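Side-chain contacts in glycoside hydrolase family protein (Novosphingobium sp. PP1Y, PDB 6Q2F), which probably hydrolyses alpha-L-rhamnosides, releasing L-rhamnose from their non-reducing ends: residues 153-158 / 178-183; 859-864 / 872-877; 1022-1027 / 1125-1130. All blocks are in the same frame, centred on the assembly; numbering follows the deposited sequence.

Interaction 1: residues 153-158 / 178-183; sequences LVWSET and GPFQTL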
# COMPACT_ATOMS: atom_id res chain seq x y z
N LEU A 153 -17.91 19.68 0.69
CA LEU A 153 -18.48 20.99 0.41
C LEU A 153 -19.74 20.85 -0.45
O LEU A 153 -19.79 20.04 -1.38
CB LEU A 153 -17.43 21.85 -0.30
CG LEU A 153 -17.61 23.37 -0.39
CD1 LEU A 153 -17.49 24.03 0.98
CD2 LEU A 153 -16.60 23.98 -1.37
N VAL A 154 -20.77 21.64 -0.12
CA VAL A 154 -22.02 21.70 -0.89
C VAL A 154 -22.42 23.16 -1.00
O VAL A 154 -21.91 24.02 -0.27
CB VAL A 154 -23.17 20.88 -0.25
CG1 VAL A 154 -22.93 19.37 -0.39
CG2 VAL A 154 -23.32 21.27 1.20
N TRP A 155 -23.35 23.45 -1.90
CA TRP A 155 -23.66 24.85 -2.14
C TRP A 155 -25.02 25.00 -2.80
O TRP A 155 -25.49 24.09 -3.48
CB TRP A 155 -22.60 25.53 -3.02
CG TRP A 155 -22.41 24.83 -4.32
CD1 TRP A 155 -23.05 25.10 -5.49
CD2 TRP A 155 -21.52 23.74 -4.58
NE1 TRP A 155 -22.62 24.23 -6.47
CE2 TRP A 155 -21.67 23.39 -5.93
CE3 TRP A 155 -20.61 23.04 -3.80
CZ2 TRP A 155 -20.94 22.35 -6.53
CZ3 TRP A 155 -19.88 21.99 -4.39
CH2 TRP A 155 -20.06 21.66 -5.74
N SER A 156 -25.63 26.17 -2.57
CA SER A 156 -26.73 26.67 -3.37
C SER A 156 -26.28 27.97 -4.03
O SER A 156 -25.35 28.63 -3.56
CB SER A 156 -27.98 26.92 -2.54
OG SER A 156 -27.82 28.11 -1.78
N GLU A 157 -26.93 28.30 -5.13
CA GLU A 157 -26.64 29.47 -5.92
C GLU A 157 -27.83 30.35 -6.19
O GLU A 157 -28.91 29.90 -6.43
CB GLU A 157 -26.20 29.03 -7.26
CG GLU A 157 -24.74 28.82 -7.41
CD GLU A 157 -24.37 28.79 -8.86
OE1 GLU A 157 -25.08 29.45 -9.67
OE2 GLU A 157 -23.38 28.12 -9.20
N THR A 158 -27.60 31.64 -6.20
CA THR A 158 -28.69 32.58 -6.46
C THR A 158 -28.15 33.73 -7.30
O THR A 158 -26.94 34.00 -7.31
CB THR A 158 -29.30 33.09 -5.14
OG1 THR A 158 -29.62 31.96 -4.30
CG2 THR A 158 -30.59 33.85 -5.39
N GLY A 178 -23.80 11.73 1.58
CA GLY A 178 -23.44 11.22 0.28
C GLY A 178 -22.21 11.92 -0.26
O GLY A 178 -21.57 12.69 0.45
N PRO A 179 -21.86 11.66 -1.53
CA PRO A 179 -20.55 12.09 -2.04
C PRO A 179 -20.54 13.49 -2.65
O PRO A 179 -19.47 14.08 -2.81
CB PRO A 179 -20.23 11.03 -3.10
CG PRO A 179 -21.58 10.62 -3.62
CD PRO A 179 -22.50 10.66 -2.42
N PHE A 180 -21.68 13.97 -3.11
CA PHE A 180 -21.72 15.25 -3.76
C PHE A 180 -23.11 15.86 -3.82
O PHE A 180 -24.02 15.20 -4.23
CB PHE A 180 -21.21 15.03 -5.16
CG PHE A 180 -21.21 16.22 -6.01
CD1 PHE A 180 -22.31 16.56 -6.74
CD2 PHE A 180 -20.08 16.98 -6.13
CE1 PHE A 180 -22.30 17.64 -7.54
CE2 PHE A 180 -20.06 18.08 -6.93
CZ PHE A 180 -21.17 18.41 -7.64
N GLN A 181 -23.25 17.10 -3.41
CA GLN A 181 -24.52 17.79 -3.46
C GLN A 181 -25.66 16.96 -2.91
O GLN A 181 -25.69 16.62 -1.76
CB GLN A 181 -24.81 18.41 -4.82
CG GLN A 181 -23.91 19.56 -5.21
CD GLN A 181 -24.19 20.82 -4.45
OE1 GLN A 181 -24.19 20.84 -3.27
NE2 GLN A 181 -24.46 21.88 -5.16
N THR A 182 -26.63 16.67 -3.76
CA THR A 182 -27.78 15.88 -3.40
C THR A 182 -27.64 14.38 -3.53
O THR A 182 -28.53 13.68 -3.19
CB THR A 182 -29.00 16.25 -4.27
OG1 THR A 182 -28.64 16.23 -5.63
CG2 THR A 182 -29.47 17.59 -3.97
N LEU A 183 -26.52 13.89 -4.04
CA LEU A 183 -26.36 12.46 -4.27
C LEU A 183 -26.38 11.67 -2.96
O LEU A 183 -25.80 12.08 -1.95
CB LEU A 183 -25.04 12.20 -5.01
CG LEU A 183 -24.98 12.74 -6.43
CD1 LEU A 183 -23.72 12.25 -7.13
CD2 LEU A 183 -26.24 12.30 -7.20
O HOH W 1 -21.06 18.66 -3.37

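Interaction 2: residues 859-864 / 872-877; sequences KGRVIA and LQAMDV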
# COMPACT_ATOMS: atom_id res chain seq x y z
N LYS A 859 28.75 26.08 -4.15
CA LYS A 859 29.71 25.02 -3.90
C LYS A 859 29.26 23.66 -4.41
O LYS A 859 29.99 22.68 -4.25
CB LYS A 859 30.02 24.94 -2.40
CG LYS A 859 30.36 26.29 -1.78
CD LYS A 859 31.16 26.12 -0.50
CE LYS A 859 30.57 26.92 0.65
NZ LYS A 859 31.56 27.85 1.25
N GLY A 860 28.09 23.57 -5.05
CA GLY A 860 27.52 22.31 -5.48
C GLY A 860 27.48 22.16 -6.99
O GLY A 860 28.22 22.80 -7.74
N ARG A 861 26.55 21.31 -7.44
CA ARG A 861 26.58 20.89 -8.84
C ARG A 861 25.20 20.43 -9.27
O ARG A 861 24.51 19.74 -8.52
CB ARG A 861 27.61 19.78 -9.02
CG ARG A 861 27.72 19.21 -10.41
CD ARG A 861 28.78 18.13 -10.41
NE ARG A 861 29.12 17.67 -11.75
CZ ARG A 861 29.97 16.69 -12.00
NH1 ARG A 861 30.56 16.06 -10.99
NH2 ARG A 861 30.22 16.31 -13.25
N VAL A 862 24.81 20.80 -10.48
CA VAL A 862 23.53 20.42 -11.07
C VAL A 862 23.84 19.77 -12.40
O VAL A 862 24.35 20.43 -13.32
CB VAL A 862 22.59 21.62 -11.25
CG1 VAL A 862 21.31 21.19 -11.99
CG2 VAL A 862 22.26 22.27 -9.92
N ILE A 863 23.51 18.49 -12.53
CA ILE A 863 23.70 17.73 -13.76
C ILE A 863 22.32 17.60 -14.42
O ILE A 863 21.44 16.90 -13.91
CB ILE A 863 24.33 16.37 -13.49
CG1 ILE A 863 25.63 16.55 -12.70
CG2 ILE A 863 24.59 15.63 -14.79
CD1 ILE A 863 26.34 15.25 -12.37
N ALA A 864 22.14 18.27 -15.56
CA ALA A 864 20.84 18.34 -16.23
C ALA A 864 20.63 17.08 -17.07
O ALA A 864 20.65 17.09 -18.29
CB ALA A 864 20.74 19.61 -17.07
N LEU A 872 26.06 9.62 -11.79
CA LEU A 872 26.89 9.12 -10.70
C LEU A 872 28.29 8.78 -11.20
O LEU A 872 29.29 9.01 -10.49
CB LEU A 872 26.22 7.90 -10.07
CG LEU A 872 24.96 8.23 -9.26
CD1 LEU A 872 24.15 6.97 -8.93
CD2 LEU A 872 25.38 8.98 -8.00
N GLN A 873 28.39 8.25 -12.41
CA GLN A 873 29.70 8.02 -13.01
C GLN A 873 30.46 9.33 -13.16
O GLN A 873 31.65 9.41 -12.83
CB GLN A 873 29.52 7.32 -14.36
CG GLN A 873 30.78 6.74 -14.98
CD GLN A 873 30.44 5.87 -16.18
OE1 GLN A 873 30.94 4.75 -16.32
NE2 GLN A 873 29.56 6.38 -17.04
N ALA A 874 29.78 10.38 -13.63
CA ALA A 874 30.45 11.67 -13.79
C ALA A 874 30.78 12.34 -12.46
O ALA A 874 31.50 13.35 -12.46
CB ALA A 874 29.59 12.61 -14.64
N MSE A 875 30.25 11.84 -11.36
CA MSE A 875 30.61 12.32 -10.03
C MSE A 875 31.69 11.46 -9.41
O MSE A 875 32.07 11.66 -8.26
CB MSE A 875 29.40 12.31 -9.08
CG MSE A 875 28.30 13.25 -9.45
SE MSE A 875 26.70 12.83 -8.39
CE MSE A 875 25.58 12.62 -9.89
N ASP A 876 32.14 10.47 -10.17
CA ASP A 876 33.16 9.52 -9.71
C ASP A 876 32.66 8.72 -8.51
O ASP A 876 33.40 8.45 -7.57
CB ASP A 876 34.48 10.24 -9.40
CG ASP A 876 35.65 9.28 -9.23
OD1 ASP A 876 35.69 8.26 -9.96
OD2 ASP A 876 36.52 9.54 -8.38
N VAL A 877 31.38 8.35 -8.53
CA VAL A 877 30.80 7.51 -7.49
C VAL A 877 30.70 6.09 -8.04
O VAL A 877 29.90 5.82 -8.93
CB VAL A 877 29.43 8.03 -7.03
CG1 VAL A 877 28.85 7.10 -5.98
CG2 VAL A 877 29.58 9.42 -6.45

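Interaction 3: residues 1022-1027 / 1125-1130; sequences VKYFSG and APLRPS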
# COMPACT_ATOMS: atom_id res chain seq x y z
N VAL A 1022 -3.63 -42.86 1.95
CA VAL A 1022 -2.28 -42.36 1.72
C VAL A 1022 -2.29 -41.28 0.64
O VAL A 1022 -1.67 -40.22 0.79
CB VAL A 1022 -1.33 -43.52 1.36
CG1 VAL A 1022 0.03 -42.99 0.94
CG2 VAL A 1022 -1.17 -44.48 2.54
N LYS A 1023 -3.01 -41.55 -0.46
CA LYS A 1023 -3.07 -40.62 -1.59
C LYS A 1023 -3.45 -39.21 -1.14
O LYS A 1023 -2.84 -38.22 -1.56
CB LYS A 1023 -4.08 -41.15 -2.61
CG LYS A 1023 -4.39 -40.26 -3.80
CD LYS A 1023 -5.34 -40.99 -4.77
CE LYS A 1023 -5.72 -40.13 -5.97
NZ LYS A 1023 -4.53 -39.69 -6.74
N TYR A 1024 -4.47 -39.11 -0.29
CA TYR A 1024 -5.03 -37.83 0.09
C TYR A 1024 -4.52 -37.35 1.44
O TYR A 1024 -5.11 -36.44 2.02
CB TYR A 1024 -6.56 -37.92 0.09
CG TYR A 1024 -7.15 -38.21 -1.28
CD1 TYR A 1024 -6.99 -37.31 -2.32
CD2 TYR A 1024 -7.87 -39.37 -1.52
CE1 TYR A 1024 -7.54 -37.55 -3.57
CE2 TYR A 1024 -8.42 -39.63 -2.77
CZ TYR A 1024 -8.25 -38.71 -3.79
OH TYR A 1024 -8.79 -38.95 -5.04
N PHE A 1025 -3.44 -37.92 1.93
CA PHE A 1025 -2.96 -37.57 3.26
C PHE A 1025 -2.45 -36.13 3.30
O PHE A 1025 -1.70 -35.69 2.42
CB PHE A 1025 -1.86 -38.53 3.71
CG PHE A 1025 -1.19 -38.12 4.99
CD1 PHE A 1025 -1.82 -38.32 6.21
CD2 PHE A 1025 0.07 -37.53 4.98
CE1 PHE A 1025 -1.20 -37.97 7.39
CE2 PHE A 1025 0.69 -37.17 6.16
CZ PHE A 1025 0.05 -37.38 7.37
N SER A 1026 -2.89 -35.39 4.32
CA SER A 1026 -2.35 -34.09 4.69
C SER A 1026 -1.91 -34.16 6.14
O SER A 1026 -2.69 -34.54 7.01
CB SER A 1026 -3.40 -32.97 4.51
OG SER A 1026 -3.65 -32.70 3.13
N GLY A 1027 -0.66 -33.81 6.40
CA GLY A 1027 -0.16 -33.87 7.76
C GLY A 1027 1.32 -34.19 7.75
O GLY A 1027 2.04 -33.85 6.81
N ALA A 1125 -9.72 -31.64 -8.66
CA ALA A 1125 -8.53 -30.81 -8.49
C ALA A 1125 -7.27 -31.67 -8.52
O ALA A 1125 -7.27 -32.77 -7.94
CB ALA A 1125 -8.61 -30.01 -7.19
N PRO A 1126 -6.23 -31.24 -9.21
CA PRO A 1126 -4.98 -32.01 -9.23
C PRO A 1126 -4.32 -31.97 -7.86
O PRO A 1126 -4.26 -30.93 -7.20
CB PRO A 1126 -4.15 -31.29 -10.28
CG PRO A 1126 -4.65 -29.88 -10.23
CD PRO A 1126 -6.12 -29.98 -9.96
N LEU A 1127 -3.82 -33.13 -7.42
CA LEU A 1127 -3.14 -33.20 -6.13
C LEU A 1127 -1.77 -32.54 -6.20
O LEU A 1127 -1.18 -32.38 -7.26
CB LEU A 1127 -2.98 -34.65 -5.68
CG LEU A 1127 -4.27 -35.44 -5.46
CD1 LEU A 1127 -3.92 -36.86 -5.01
CD2 LEU A 1127 -5.14 -34.73 -4.44
N ARG A 1128 -1.27 -32.12 -5.01
CA ARG A 1128 0.11 -31.64 -4.96
C ARG A 1128 1.05 -32.81 -4.68
O ARG A 1128 0.69 -33.74 -3.96
CB ARG A 1128 0.27 -30.58 -3.86
CG ARG A 1128 -0.38 -29.23 -4.19
CD ARG A 1128 -0.38 -28.29 -3.01
NE ARG A 1128 0.96 -28.11 -2.45
CZ ARG A 1128 1.64 -26.96 -2.43
NH1 ARG A 1128 1.12 -25.85 -2.95
NH2 ARG A 1128 2.85 -26.93 -1.89
N PRO A 1129 2.26 -32.82 -5.23
CA PRO A 1129 3.21 -33.88 -4.89
C PRO A 1129 3.39 -33.93 -3.37
O PRO A 1129 3.48 -32.89 -2.71
CB PRO A 1129 4.50 -33.47 -5.60
CG PRO A 1129 4.05 -32.48 -6.66
CD PRO A 1129 2.90 -31.76 -6.04
N SER A 1130 3.40 -35.14 -2.82
CA SER A 1130 3.34 -35.33 -1.38
C SER A 1130 4.40 -36.32 -0.91
O SER A 1130 4.68 -37.32 -1.58
CB SER A 1130 1.95 -35.83 -0.97
OG SER A 1130 1.84 -35.87 0.44
O HOH W 2 -1.15 -36.66 0.10

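Interaction 1: residues 153-158 / 178-183
The side-chain amide of Q181 meets both polar backbone atoms of W155: its NE2 donates to W155 O over 3.0 Å, while its OE1 accepts W155 N at 3.1 Å. Both N-H...O angles are near 160°. W155 O lies close to the amide plane of Q181, and two bonds to one backbone residue fix the rotation of the amide. Glutamine suits the place because its primary amide supplies N-H and C=O together; a bend at chi2 (-73°) turns that amide back toward the strand.

The same NE2 lies over a face of the W155 indole, 3.2 Å above its plane and offset toward the rim. V154 CB also lies against Q181 OE1 at 3.2 Å. F180 meets the far end of the indole obliquely, CE2 to W155 CH2 at 3.8 Å, with the ring planes 87° apart. Water 1 links the backbones, donating a hydrogen bond to L153 O and accepting one from Q181 N.

Q181 follows F180 in a type II' turn closed by L183 N to F180 O. V154, S156 and T158 pair with strand 436-447, whereas W155 turns its N and O to Q181, whose amide imitates a further strand: side-chain pairing with the edge strand of an antiparallel sheet.

Interaction 2: residues 859-864 / 872-877
The contact belongs to a strand-to-helix connection whose helix ends in a Schellman motif: strand 860-863 runs into helix 868-874, and R861 reaches back to the helix C-terminus. Its guanidinium offers NH1 to A874 O at 3.2 Å, with an N-H...O angle of 142°, and NH2 makes a weak second bond to the same oxygen. A874 O therefore sits at the edge of the guanidinium between the two nitrogens. Relative to the carbonyl, NH1 stands above the plane, 43° out of it, and is not on a lone pair. A positive group here should be favoured by the negative end of the helix dipole. Arginine suits the place because its chain, extended from CG to NE, can span the gap from the strand, while NE makes a salt bridge with D854 and helps to orient the group.

An apolar contact adjoins the polar bonds. I863, two residues on and facing the same way as R861, places CD1 against one face of the guanidinium, 3.7 Å from its plane. That methyl also meets CE of M875, a selenomethionine in the crystal, at 3.7 Å. M875 CG touches both I863 CD1 and R861 NH1, and the selenoether chain thus packs against guanidinium and hydrocarbon alike.

D876, the first residue to leave helical phi/psi after the helix, has positive phi (63°) and turns V877 N back to L872 O; with D876 N to Q873 O this completes the Schellman pair of bonds. Around this, strand 860-863 lies between strand 818-820, which it pairs with in parallel, and the antiparallel strand 854-857. M875 packs on T818 and V820 of the former, while L872 and V877 reach T791 and K790 of strand 788-794, so the helix end rests across the mixed sheet.

Interaction 3: residues 1022-1027 / 1125-1130
This is a loop-to-loop packing contact, part apolar and part water-bridged, in the galactose-binding-like beta-sandwich near the C-terminus. The end of helix 1020-1023 and the turn into strand 1028-1037 meet the loop that enters strand 1131-1140. These strands belong to different sheets of the sandwich, six-stranded and four-stranded respectively, so the contact joins the approaches to both.

L1127 carries the apolar half by spreading its two methyls. CD2 comes to the edge of the Y1024 ring, near its plane, with CE1 3.8 Å away. CD1 instead lies across the K1023 chain, touching CG at 3.6 Å and NZ at 3.4 Å. The forked end of leucine can meet both neighbours at once, and it also packs on N1100 and I1103 of helix 1099-1105. K1023 is suited by its dual character. Its methylenes run out with CG anti to the backbone N (chi1 174°), which sets CG over the centre of one Y1024 face, 4.0 Å above the plane. A final bend at chi4 leaves the ammonium hydrogen-bonded to D1015 O, so the charge beside the methyl has a polar partner.

Farther along, F1025 packs its ring edge-to-face with F996, and G1027 N lies over one face of the same ring, offset toward the rim. The backbone O of F1025 is taken up by N1096 ND2 as well as by a water.

The polar half passes through that water, water 2, because S1130 OG and F1025 O are 4.1 Å apart, too far for a direct bond. Serine suits this place by carrying a hydroxyl on a short side chain that points toward the helix end; its OG donates to water 2 at 3.1 Å, and the water in turn donates to K1023 O and, at 2.6 Å, to F1025 O.

How the interactions relate
The three contacts follow one another along the chain and lie far apart. Interactions 1 and 2 have centres 53 Å apart, and the centre of interaction 3 is about 60 Å from that of interaction 1 and 59 Å from that of interaction 2, a nearly equilateral spread. No pair touches; even the closest atoms of interactions 1 and 2 are about 39 Å apart. Interactions 1 and 3 lie on opposite sides of the chain's centre. Interactions 1 and 2 belong to the alpha-L-rhamnosidase part of the chain, interaction 3 to its galactose-binding-like part. None of them contributes a ligand to the sodium site, formed by D503, S504, E583, E586 and E644.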